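Local coordinates for protein beta-N-acetylhexosaminidase (Bacteroides fragilis, PDB 4PYS) that probably hydrolyses terminal beta-linked N-acetylhexosamine residues from the non-reducing ends of glycans, as other glycoside hydrolases of family 20 do, at residues D411-N416 with N466-D471; I11-G16 with Q460-G465; T385-Y390 with T402-F407; I153-M158 with R449-I454. All blocks are in the same frame, centred on the assembly; numbering follows the deposited sequence. Where two conformers were deposited one is given.

Contact 1: residues D411-N416 with N466-D471; sequences DVYLRN and NPENFD
Tyr413 carries this contact, reaching from helix 409-415 to the loop and first turn of helix 470-486, where it meets Glu468 and Phe470. Its CG lies anti to the backbone N (chi1 -163°), which sends the ring and its hydroxyl toward the backbone of Glu468. Tyr413 OH donates to Glu468 O over 2.7 Å; the donor sits above the carbonyl plane, 50° out of it, and so does not use a lone pair of Glu468 O. The extended Glu468 side chain crosses the phenol at about a right angle, CG lying 3.3 Å from Tyr413 OH. Glu468 OE1 is also 3.3 Å from Tyr413 OH, while OE2 goes on to a salt bridge with Lys476.

The ring of Phe470 turns its edge to the face of Tyr413 in an offset edge-to-face pair, with planes at 66° and centroids 6.0 Å apart. Phe470 CD1 is the leading atom, 3.8 Å from Tyr413 CB. Leu414 CD2 adds a looser touch, 4.2 Å from Phe470 CB. Phe473 stacks on Tyr413, while Asn469 N-caps the helix by accepting from Glu472 N.

One phenol-to-backbone bond fixes the end of Tyr413, while the edge of Phe470 and the stacked Phe473 limit its tilt. A single ring therefore joins the two helices by both polar and aromatic contact.

Contact 2: residues I11-G16 with Q460-G465; sequences IMPTPG and QMWHSG. With FMT (formic acid), chain K.
Thr14 and His463 lie side by side and point the same way, with Thr14 CB over one face of the imidazole. The CB stands 4.0 Å from the ring centroid and 25° off the ring normal, a CH-pi contact displaced toward the rim, near CD2. His463 CG is anti to the backbone N (chi1 178°), and this brings the ring alongside the threonine. Pro13, which follows a cis peptide bond, crosses Trp462 at about a right angle: Pro13 CG presses on Trp462 CB at 3.6 Å.

This joins the two family 20 modules: the loop leading into strand 17-21 of the N-terminal domain packs on the end of helix 453-462, which follows the last strand of the catalytic barrel. Asp126, in strand 117-126, reinforces the seam by accepting from both Trp462 NE1 and Gly16 N.

No direct hydrogen bond links the two segments. Thr14 O, 3.4 Å from His463 CD2 and at the edge of the indole, is buried without a hydrogen-bonding partner in the model. A water lying in the imidazole plane meets His463 NE2 at 2.8 Å and bonds weakly to Gly16 O, while His463 ND1 bonds to a glycerol. Thr14 OG1 turns to Glu459 and Lys476.

Contact 3: residues T385-Y390 with T402-F407; sequences TNYYTY and TQARTF. With FMT (formic acid), chain J; FMT (formic acid), chain H.
Tyr388 and Phe407 form the tight half of the contact, their side chains sliding past each other in opposite directions. Tyr388 CB stands over the phenylalanine face, 3.9 Å from its centroid and 15° off the normal, a CH-pi contact. Further along, Tyr388 CD1 comes to 3.3 Å from Phe407 CG. The rings meet obliquely, planes at 55°. With CG between its backbone N and carbonyl carbon (chi1 65°), the ring of Phe407 is turned toward 385-390, and CE2 at its edge lies 3.3 Å from Tyr390 O. Tyr388 O is buried here with no hydrogen-bonding partner in the model.

The other half is looser and partly exposed. Tyr387 OH donates to Ala404 O over a short 2.5 Å, in the carbonyl plane, and this is the one direct hydrogen bond between the segments. Two formic acid molecules, probably from the crystallisation liquor, occupy this half. O1 of one accepts from Tyr388 OH at 2.8 Å, and its carbon lies over a face of Tyr387. The second bridges Asn386 and Arg405, whose side chains do not bond each other: Asn386 ND2 is 2.7 Å from its O1, and Arg405 NH2 2.9 Å from its O2.

Short helix 386-389 follows barrel strand 381-383. Segment 402-407 belongs to the loop that returns to helix 409-415. Helix 363-366 touches the outer part through Arg364, Tyr388 leans on Val412 and Arg415 of helix 409-415, and Phe407 receives a cation-pi contact from Arg453.

Contact 4: residues I153-M158 with R449-I454; sequences IDMASM and RVFPRI
Val450 O accepts from Ile454 N at 2.9 Å, a backbone bond spanning the break between helices 447-450 and 453-462, and the side chains of both residues meet Met155. The break holds a cis peptide bond before Pro452. Arg453 NH2 also reaches back to Arg449 O, 3.0 Å away.

Met155, a selenomethionine, enters from helix 146-158 with CG anti to the backbone N (chi1 174°) and the chain extended to SE, which puts the selenium beside Val450 and Phe451. SE is 3.7 Å from Val450 CG1 and 4.6 Å from the Phe451 centroid, 58° off the ring normal, an oblique Met-aromatic contact. The bend at the last torsion turns CE toward Ile454, whose CD1 it meets tip to tip at 3.6 Å.

In the family 20 barrel, helix 146-158 comes after strand 132-138, and helices 447-450 and 453-462 come after strand 428-435. Those two strands pair in parallel, so the contact closes the helical layer where first and last barrel strands meet.

Ile454 CG2 covers one face of Phe451, Met158 CE approaches the edge at 4.3 Å from CZ, and the rings of Tyr489 and Phe491 meet it. Beyond Met158, helix 470-486 contributes Trp483 and Phe484.

Helix 453-462 ties the set together, running through contacts 2 and 4, whose centres are about 14 Å apart. Contacts 1 and 2, with centres about 12 Å apart, are probably joined through Gln460, its OE1 2.9 Å from Asn416 ND2 and its NE2 2.9 Å from Val412 O. Asn416 OD1 then probably bonds Tyr388 N at 3.2 Å, connecting contacts 1 and 3. Contacts 3 and 4 touch where Arg453 NH1 approaches Phe407 O at 2.9 Å, although their centres are about 17 Å apart. None of the zinc-binding cysteines belongs to these contacts. Glycerol, probably from the crystallisation liquor, bonds Tyr390 OH beside Trp361 and Trp436, consistent with a barrel pocket there; glycerol also bonds His463 and Asn466.

Contact 1: residues D411-N416 with N466-D471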
# COMPACT_ATOMS: atom_id res chain seq x y z
N ASP A 411 -9.60 15.77 10.67
CA ASP A 411 -9.45 16.19 9.28
C ASP A 411 -9.59 14.99 8.35
O ASP A 411 -10.32 15.05 7.35
CB ASP A 411 -8.08 16.87 9.04
CG ASP A 411 -7.93 18.16 9.82
OD1 ASP A 411 -8.89 18.98 9.83
OD2 ASP A 411 -6.85 18.37 10.41
N VAL A 412 -8.90 13.89 8.66
CA VAL A 412 -8.95 12.76 7.74
C VAL A 412 -10.36 12.16 7.73
O VAL A 412 -10.90 11.85 6.67
CB VAL A 412 -7.84 11.70 7.99
CG1 VAL A 412 -7.80 11.28 9.44
CG2 VAL A 412 -8.04 10.49 7.08
N TYR A 413 -10.99 12.05 8.90
CA TYR A 413 -12.31 11.43 8.94
C TYR A 413 -13.41 12.27 8.29
O TYR A 413 -14.27 11.74 7.59
CB TYR A 413 -12.69 11.10 10.40
CG TYR A 413 -13.85 10.11 10.46
CD1 TYR A 413 -13.63 8.75 10.25
CD2 TYR A 413 -15.14 10.54 10.73
CE1 TYR A 413 -14.68 7.84 10.30
CE2 TYR A 413 -16.20 9.62 10.78
CZ TYR A 413 -15.95 8.29 10.57
OH TYR A 413 -16.99 7.37 10.61
N LEU A 414 -13.35 13.58 8.49
CA LEU A 414 -14.47 14.44 8.11
C LEU A 414 -14.28 15.15 6.77
O LEU A 414 -15.27 15.58 6.17
CB LEU A 414 -14.71 15.52 9.18
CG LEU A 414 -15.08 15.05 10.58
CD1 LEU A 414 -15.15 16.26 11.50
CD2 LEU A 414 -16.40 14.31 10.54
N ARG A 415 -13.04 15.31 6.31
CA ARG A 415 -12.80 16.23 5.20
C ARG A 415 -11.80 15.70 4.15
O ARG A 415 -11.14 16.49 3.47
CB ARG A 415 -12.34 17.60 5.74
CG ARG A 415 -13.47 18.43 6.38
CD ARG A 415 -12.97 19.73 7.04
NE ARG A 415 -12.08 19.48 8.17
CZ ARG A 415 -12.50 19.25 9.42
NH1 ARG A 415 -13.80 19.25 9.71
NH2 ARG A 415 -11.62 19.03 10.38
N ASN A 416 -11.74 14.39 4.00
CA ASN A 416 -10.75 13.77 3.09
C ASN A 416 -11.23 13.79 1.64
O ASN A 416 -12.21 13.13 1.31
CB ASN A 416 -10.52 12.32 3.53
CG ASN A 416 -9.37 11.65 2.81
OD1 ASN A 416 -8.62 12.30 2.07
ND2 ASN A 416 -9.21 10.35 3.03
N ASN A 466 -22.28 3.90 5.05
CA ASN A 466 -23.40 4.02 5.99
C ASN A 466 -23.02 5.04 7.05
O ASN A 466 -21.85 5.27 7.29
CB ASN A 466 -23.68 2.69 6.70
CG ASN A 466 -24.15 1.61 5.77
OD1 ASN A 466 -24.79 1.87 4.76
ND2 ASN A 466 -23.84 0.36 6.12
N PRO A 467 -24.03 5.67 7.68
CA PRO A 467 -23.71 6.71 8.66
C PRO A 467 -22.86 6.21 9.83
O PRO A 467 -23.13 5.15 10.41
CB PRO A 467 -25.10 7.13 9.16
CG PRO A 467 -26.00 6.90 8.00
CD PRO A 467 -25.46 5.62 7.35
N GLU A 468 -21.84 6.99 10.17
CA GLU A 468 -21.00 6.76 11.33
C GLU A 468 -20.30 8.08 11.64
O GLU A 468 -19.41 8.49 10.89
CB GLU A 468 -19.95 5.68 11.03
CG GLU A 468 -19.07 5.38 12.25
CD GLU A 468 -17.94 4.42 11.92
OE1 GLU A 468 -17.73 4.14 10.72
OE2 GLU A 468 -17.24 3.98 12.85
N ASN A 469 -20.69 8.74 12.72
CA ASN A 469 -20.11 10.06 12.98
C ASN A 469 -18.75 9.94 13.66
O ASN A 469 -18.31 8.83 14.01
CB ASN A 469 -21.08 10.98 13.73
CG ASN A 469 -21.50 10.42 15.08
OD1 ASN A 469 -20.71 9.80 15.78
ND2 ASN A 469 -22.76 10.63 15.45
N PHE A 470 -18.06 11.07 13.80
CA PHE A 470 -16.70 11.03 14.30
C PHE A 470 -16.68 10.56 15.74
O PHE A 470 -15.75 9.86 16.15
CB PHE A 470 -16.03 12.41 14.23
CG PHE A 470 -14.64 12.41 14.80
CD1 PHE A 470 -13.57 11.94 14.05
CD2 PHE A 470 -14.42 12.81 16.11
CE1 PHE A 470 -12.28 11.92 14.59
CE2 PHE A 470 -13.14 12.79 16.66
CZ PHE A 470 -12.07 12.34 15.90
N ASP A 471 -17.68 10.96 16.51
CA ASP A 471 -17.70 10.60 17.92
C ASP A 471 -17.78 9.08 18.05
O ASP A 471 -17.08 8.49 18.88
CB ASP A 471 -18.86 11.25 18.66
CG ASP A 471 -18.77 12.76 18.69
OD1 ASP A 471 -17.65 13.31 18.75
OD2 ASP A 471 -19.84 13.41 18.65

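Contact 2: residues I11-G16 with Q460-G465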
# COMPACT_ATOMS: atom_id res chain seq x y z
N ILE A 11 -14.95 -4.78 15.73
CA ILE A 11 -13.98 -5.10 14.69
C ILE A 11 -13.70 -3.83 13.88
O ILE A 11 -14.64 -3.13 13.50
CB ILE A 11 -14.53 -6.18 13.73
CG1 ILE A 11 -14.66 -7.53 14.44
CG2 ILE A 11 -13.61 -6.32 12.53
CD1 ILE A 11 -15.63 -8.51 13.73
N MSE A 12 -12.42 -3.53 13.64
CA MSE A 12 -12.04 -2.42 12.76
C MSE A 12 -11.21 -2.92 11.59
O MSE A 12 -10.32 -3.75 11.77
CB MSE A 12 -11.24 -1.35 13.53
CG MSE A 12 -11.99 -0.81 14.72
SE MSE A 12 -11.12 0.74 15.50
CE MSE A 12 -11.64 2.05 14.16
N PRO A 13 -11.52 -2.44 10.38
CA PRO A 13 -12.59 -1.51 10.01
C PRO A 13 -13.97 -2.14 10.20
O PRO A 13 -14.09 -3.37 10.25
CB PRO A 13 -12.31 -1.20 8.53
CG PRO A 13 -11.44 -2.33 8.04
CD PRO A 13 -10.67 -2.82 9.23
N THR A 14 -14.98 -1.30 10.32
CA THR A 14 -16.34 -1.74 10.69
C THR A 14 -16.91 -2.66 9.64
O THR A 14 -16.94 -2.30 8.46
CB THR A 14 -17.26 -0.54 10.79
OG1 THR A 14 -16.73 0.37 11.76
CG2 THR A 14 -18.67 -0.98 11.22
N PRO A 15 -17.38 -3.86 10.05
CA PRO A 15 -18.02 -4.75 9.06
C PRO A 15 -19.34 -4.19 8.57
O PRO A 15 -20.00 -3.42 9.28
CB PRO A 15 -18.28 -6.04 9.87
CG PRO A 15 -17.22 -6.01 10.99
CD PRO A 15 -17.20 -4.52 11.36
N GLY A 16 -19.73 -4.59 7.37
CA GLY A 16 -20.96 -4.10 6.77
C GLY A 16 -22.19 -4.50 7.55
O GLY A 16 -23.11 -3.69 7.70
N GLN A 460 -12.52 4.25 5.73
CA GLN A 460 -13.03 4.84 4.49
C GLN A 460 -12.86 3.88 3.31
O GLN A 460 -13.71 3.83 2.42
CB GLN A 460 -12.31 6.17 4.23
CG GLN A 460 -12.82 7.27 5.18
CD GLN A 460 -11.99 8.53 5.13
OE1 GLN A 460 -10.90 8.56 4.56
NE2 GLN A 460 -12.51 9.59 5.73
N MSE A 461 -11.77 3.12 3.32
CA MSE A 461 -11.53 2.16 2.23
C MSE A 461 -12.48 0.97 2.30
O MSE A 461 -12.97 0.51 1.27
CB MSE A 461 -10.11 1.62 2.34
CG MSE A 461 -9.02 2.63 1.98
SE MSE A 461 -7.30 1.90 2.50
CE MSE A 461 -6.21 3.51 2.19
N TRP A 462 -12.70 0.45 3.50
CA TRP A 462 -13.43 -0.82 3.62
C TRP A 462 -14.92 -0.68 3.92
O TRP A 462 -15.77 -1.29 3.25
CB TRP A 462 -12.77 -1.71 4.70
CG TRP A 462 -13.54 -2.99 4.88
CD1 TRP A 462 -14.67 -3.18 5.63
CD2 TRP A 462 -13.26 -4.24 4.26
NE1 TRP A 462 -15.11 -4.48 5.51
CE2 TRP A 462 -14.26 -5.16 4.67
CE3 TRP A 462 -12.26 -4.69 3.39
CZ2 TRP A 462 -14.28 -6.49 4.25
CZ3 TRP A 462 -12.27 -6.02 2.97
CH2 TRP A 462 -13.28 -6.91 3.40
N HIS A 463 -15.25 0.11 4.94
CA HIS A 463 -16.63 0.17 5.44
C HIS A 463 -17.58 0.75 4.39
O HIS A 463 -17.23 1.70 3.68
CB HIS A 463 -16.66 1.01 6.72
CG HIS A 463 -18.04 1.18 7.32
ND1 HIS A 463 -18.54 2.41 7.66
CD2 HIS A 463 -19.00 0.28 7.63
CE1 HIS A 463 -19.75 2.27 8.16
NE2 HIS A 463 -20.06 0.99 8.16
N SER A 464 -18.76 0.16 4.28
CA SER A 464 -19.83 0.66 3.41
C SER A 464 -20.13 2.13 3.75
O SER A 464 -19.90 2.57 4.89
CB SER A 464 -21.10 -0.18 3.60
OG SER A 464 -20.84 -1.58 3.49
N GLY A 465 -20.66 2.88 2.79
CA GLY A 465 -20.99 4.27 3.03
C GLY A 465 -22.28 4.43 3.82
O GLY A 465 -23.25 4.98 3.31
C FMT K . -17.55 -2.83 15.05
O1 FMT K . -18.45 -2.00 14.87
O2 FMT K . -17.73 -4.03 15.26
O HOH W 1 -22.25 -0.66 8.83

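Contact 3: residues T385-Y390 with T402-F407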
# COMPACT_ATOMS: atom_id res chain seq x y z
N THR A 385 -4.69 11.53 -2.10
CA THR A 385 -4.37 12.95 -1.97
C THR A 385 -3.62 13.26 -0.68
O THR A 385 -3.89 12.66 0.38
CB THR A 385 -5.64 13.82 -2.07
OG1 THR A 385 -6.63 13.33 -1.16
CG2 THR A 385 -6.20 13.74 -3.47
N ASN A 386 -2.66 14.18 -0.77
CA ASN A 386 -1.85 14.54 0.38
C ASN A 386 -2.70 14.98 1.57
O ASN A 386 -2.52 14.47 2.68
CB ASN A 386 -0.72 15.54 0.04
CG ASN A 386 -1.16 16.67 -0.90
OD1 ASN A 386 -2.35 16.97 -1.06
ND2 ASN A 386 -0.17 17.31 -1.52
N TYR A 387 -3.61 15.92 1.34
CA TYR A 387 -4.75 16.08 2.25
C TYR A 387 -5.76 14.99 1.85
O TYR A 387 -6.28 15.06 0.74
CB TYR A 387 -5.45 17.42 2.00
CG TYR A 387 -4.73 18.67 2.47
CD1 TYR A 387 -3.47 18.61 3.06
CD2 TYR A 387 -5.33 19.91 2.33
CE1 TYR A 387 -2.83 19.77 3.49
CE2 TYR A 387 -4.71 21.07 2.75
CZ TYR A 387 -3.46 20.99 3.33
OH TYR A 387 -2.85 22.16 3.75
N TYR A 388 -6.05 14.00 2.70
CA TYR A 388 -5.42 13.77 4.00
C TYR A 388 -5.03 12.31 4.13
O TYR A 388 -5.41 11.62 5.09
CB TYR A 388 -6.41 14.12 5.12
CG TYR A 388 -6.74 15.59 5.17
CD1 TYR A 388 -5.77 16.52 5.53
CD2 TYR A 388 -8.03 16.05 4.90
CE1 TYR A 388 -6.06 17.87 5.58
CE2 TYR A 388 -8.33 17.41 4.96
CZ TYR A 388 -7.34 18.31 5.31
OH TYR A 388 -7.62 19.66 5.37
N THR A 389 -4.26 11.82 3.15
CA THR A 389 -3.79 10.45 3.19
C THR A 389 -2.29 10.36 3.39
O THR A 389 -1.76 9.25 3.51
CB THR A 389 -4.16 9.65 1.91
OG1 THR A 389 -3.29 10.02 0.81
CG2 THR A 389 -5.63 9.88 1.52
N TYR A 390 -1.59 11.50 3.42
CA TYR A 390 -0.14 11.49 3.66
C TYR A 390 0.17 11.51 5.15
O TYR A 390 0.24 12.57 5.78
CB TYR A 390 0.55 12.67 2.97
CG TYR A 390 0.83 12.41 1.50
CD1 TYR A 390 0.12 11.45 0.79
CD2 TYR A 390 1.82 13.13 0.83
CE1 TYR A 390 0.40 11.21 -0.58
CE2 TYR A 390 2.10 12.90 -0.51
CZ TYR A 390 1.38 11.95 -1.21
OH TYR A 390 1.70 11.73 -2.54
N THR A 402 5.49 22.53 7.68
CA THR A 402 4.91 23.69 8.35
C THR A 402 3.46 23.39 8.68
O THR A 402 2.98 22.29 8.44
CB THR A 402 4.96 24.96 7.48
OG1 THR A 402 4.14 24.77 6.31
CG2 THR A 402 6.38 25.26 7.05
N GLN A 403 2.76 24.38 9.23
CA GLN A 403 1.34 24.23 9.55
C GLN A 403 0.52 23.74 8.35
O GLN A 403 -0.42 22.95 8.50
CB GLN A 403 0.78 25.57 10.03
CG GLN A 403 -0.66 25.49 10.50
CD GLN A 403 -0.82 24.55 11.68
OE1 GLN A 403 0.02 24.52 12.58
NE2 GLN A 403 -1.90 23.78 11.69
N ALA A 404 0.89 24.19 7.16
CA ALA A 404 0.18 23.82 5.94
C ALA A 404 0.22 22.31 5.62
O ALA A 404 -0.65 21.80 4.91
CB ALA A 404 0.71 24.62 4.76
N ARG A 405 1.24 21.61 6.12
CA ARG A 405 1.31 20.17 5.91
C ARG A 405 1.19 19.43 7.24
O ARG A 405 2.05 18.64 7.62
CB ARG A 405 2.58 19.77 5.16
CG ARG A 405 2.61 20.31 3.73
CD ARG A 405 3.69 19.64 2.88
NE ARG A 405 5.02 19.93 3.39
CZ ARG A 405 6.09 19.15 3.18
NH1 ARG A 405 7.26 19.48 3.69
NH2 ARG A 405 5.97 18.04 2.48
N THR A 406 0.10 19.72 7.94
CA THR A 406 -0.28 19.01 9.15
C THR A 406 -1.77 18.71 9.06
O THR A 406 -2.50 19.44 8.39
CB THR A 406 -0.02 19.84 10.43
OG1 THR A 406 -0.83 21.02 10.44
CG2 THR A 406 1.45 20.24 10.54
N PHE A 407 -2.20 17.66 9.75
CA PHE A 407 -3.63 17.37 9.92
C PHE A 407 -3.87 16.33 11.00
O PHE A 407 -2.94 15.59 11.37
CB PHE A 407 -4.30 16.94 8.59
CG PHE A 407 -3.81 15.63 8.03
CD1 PHE A 407 -4.41 14.42 8.38
CD2 PHE A 407 -2.77 15.60 7.10
CE1 PHE A 407 -3.97 13.22 7.86
CE2 PHE A 407 -2.34 14.39 6.56
CZ PHE A 407 -2.93 13.21 6.94
C FMT J . -5.69 21.38 6.95
O1 FMT J . -5.77 21.69 5.76
O2 FMT J . -4.72 21.64 7.66
C FMT H . 3.22 16.68 -0.23
O1 FMT H . 2.38 17.45 -0.69
O2 FMT H . 4.09 17.02 0.58

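Contact 4: residues I153-M158 with R449-I454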
# COMPACT_ATOMS: atom_id res chain seq x y z
N ILE A 153 3.33 -4.72 6.16
CA ILE A 153 2.50 -5.60 5.33
C ILE A 153 1.46 -6.28 6.23
O ILE A 153 0.28 -6.37 5.88
CB ILE A 153 3.39 -6.66 4.65
CG1 ILE A 153 4.20 -5.99 3.54
CG2 ILE A 153 2.53 -7.83 4.12
CD1 ILE A 153 5.26 -6.89 2.90
N ASP A 154 1.90 -6.75 7.39
CA ASP A 154 0.99 -7.36 8.35
C ASP A 154 -0.07 -6.35 8.78
O ASP A 154 -1.26 -6.70 8.92
CB ASP A 154 1.79 -7.86 9.56
CG ASP A 154 1.05 -8.91 10.36
OD1 ASP A 154 0.44 -9.83 9.76
OD2 ASP A 154 1.08 -8.81 11.61
N MSE A 155 0.33 -5.10 8.99
CA MSE A 155 -0.63 -4.05 9.34
C MSE A 155 -1.67 -3.87 8.24
O MSE A 155 -2.88 -3.76 8.51
CB MSE A 155 0.08 -2.71 9.57
CG MSE A 155 -0.90 -1.57 9.80
SE MSE A 155 -0.08 0.16 9.47
CE MSE A 155 0.01 0.03 7.53
N ALA A 156 -1.22 -3.85 7.00
CA ALA A 156 -2.12 -3.62 5.88
C ALA A 156 -3.19 -4.71 5.86
O ALA A 156 -4.37 -4.43 5.72
CB ALA A 156 -1.33 -3.60 4.57
N SER A 157 -2.76 -5.95 6.05
CA SER A 157 -3.69 -7.09 6.07
C SER A 157 -4.65 -6.98 7.25
O SER A 157 -5.85 -7.24 7.12
CB SER A 157 -2.92 -8.40 6.17
OG SER A 157 -3.80 -9.51 6.04
N MSE A 158 -4.11 -6.58 8.39
CA MSE A 158 -4.90 -6.45 9.62
C MSE A 158 -6.04 -5.45 9.43
O MSE A 158 -7.11 -5.60 10.02
CB MSE A 158 -3.98 -5.98 10.77
CG MSE A 158 -4.70 -5.75 12.09
SE MSE A 158 -3.42 -5.11 13.41
CE MSE A 158 -3.10 -3.33 12.63
N ARG A 449 3.28 8.41 13.54
CA ARG A 449 2.69 9.11 12.40
C ARG A 449 1.54 8.30 11.79
O ARG A 449 0.50 8.83 11.41
CB ARG A 449 3.77 9.32 11.32
CG ARG A 449 4.77 10.42 11.64
CD ARG A 449 6.11 10.15 10.93
NE ARG A 449 6.99 11.31 11.05
CZ ARG A 449 7.64 11.65 12.15
NH1 ARG A 449 7.53 10.90 13.25
NH2 ARG A 449 8.40 12.74 12.17
N VAL A 450 1.75 6.99 11.69
CA VAL A 450 0.78 6.12 11.03
C VAL A 450 -0.51 5.95 11.84
O VAL A 450 -1.61 6.05 11.28
CB VAL A 450 1.41 4.77 10.71
CG1 VAL A 450 0.36 3.79 10.18
CG2 VAL A 450 2.53 4.95 9.67
N PHE A 451 -0.37 5.70 13.15
CA PHE A 451 -1.53 5.49 14.03
C PHE A 451 -1.80 6.70 14.90
O PHE A 451 -0.87 7.28 15.46
CB PHE A 451 -1.27 4.30 14.95
CG PHE A 451 -1.30 2.98 14.24
CD1 PHE A 451 -0.16 2.46 13.65
CD2 PHE A 451 -2.49 2.27 14.14
CE1 PHE A 451 -0.20 1.25 12.97
CE2 PHE A 451 -2.54 1.06 13.46
CZ PHE A 451 -1.39 0.56 12.89
N PRO A 452 -3.09 7.05 15.12
CA PRO A 452 -4.28 6.31 14.69
C PRO A 452 -4.86 6.75 13.36
O PRO A 452 -5.88 6.21 12.98
CB PRO A 452 -5.30 6.67 15.79
CG PRO A 452 -4.91 8.07 16.19
CD PRO A 452 -3.40 8.10 16.10
N ARG A 453 -4.27 7.71 12.66
CA ARG A 453 -4.95 8.22 11.47
C ARG A 453 -5.16 7.18 10.37
O ARG A 453 -6.11 7.27 9.60
CB ARG A 453 -4.25 9.47 10.94
CG ARG A 453 -4.39 10.67 11.90
CD ARG A 453 -3.53 11.86 11.46
NE ARG A 453 -2.13 11.46 11.36
CZ ARG A 453 -1.18 12.18 10.78
NH1 ARG A 453 -1.46 13.37 10.25
NH2 ARG A 453 0.07 11.71 10.73
N ILE A 454 -4.29 6.18 10.29
CA ILE A 454 -4.52 5.12 9.29
C ILE A 454 -5.83 4.36 9.51
O ILE A 454 -6.41 3.78 8.59
CB ILE A 454 -3.33 4.12 9.21
CG1 ILE A 454 -3.43 3.31 7.91
CG2 ILE A 454 -3.29 3.22 10.45
CD1 ILE A 454 -2.11 2.93 7.33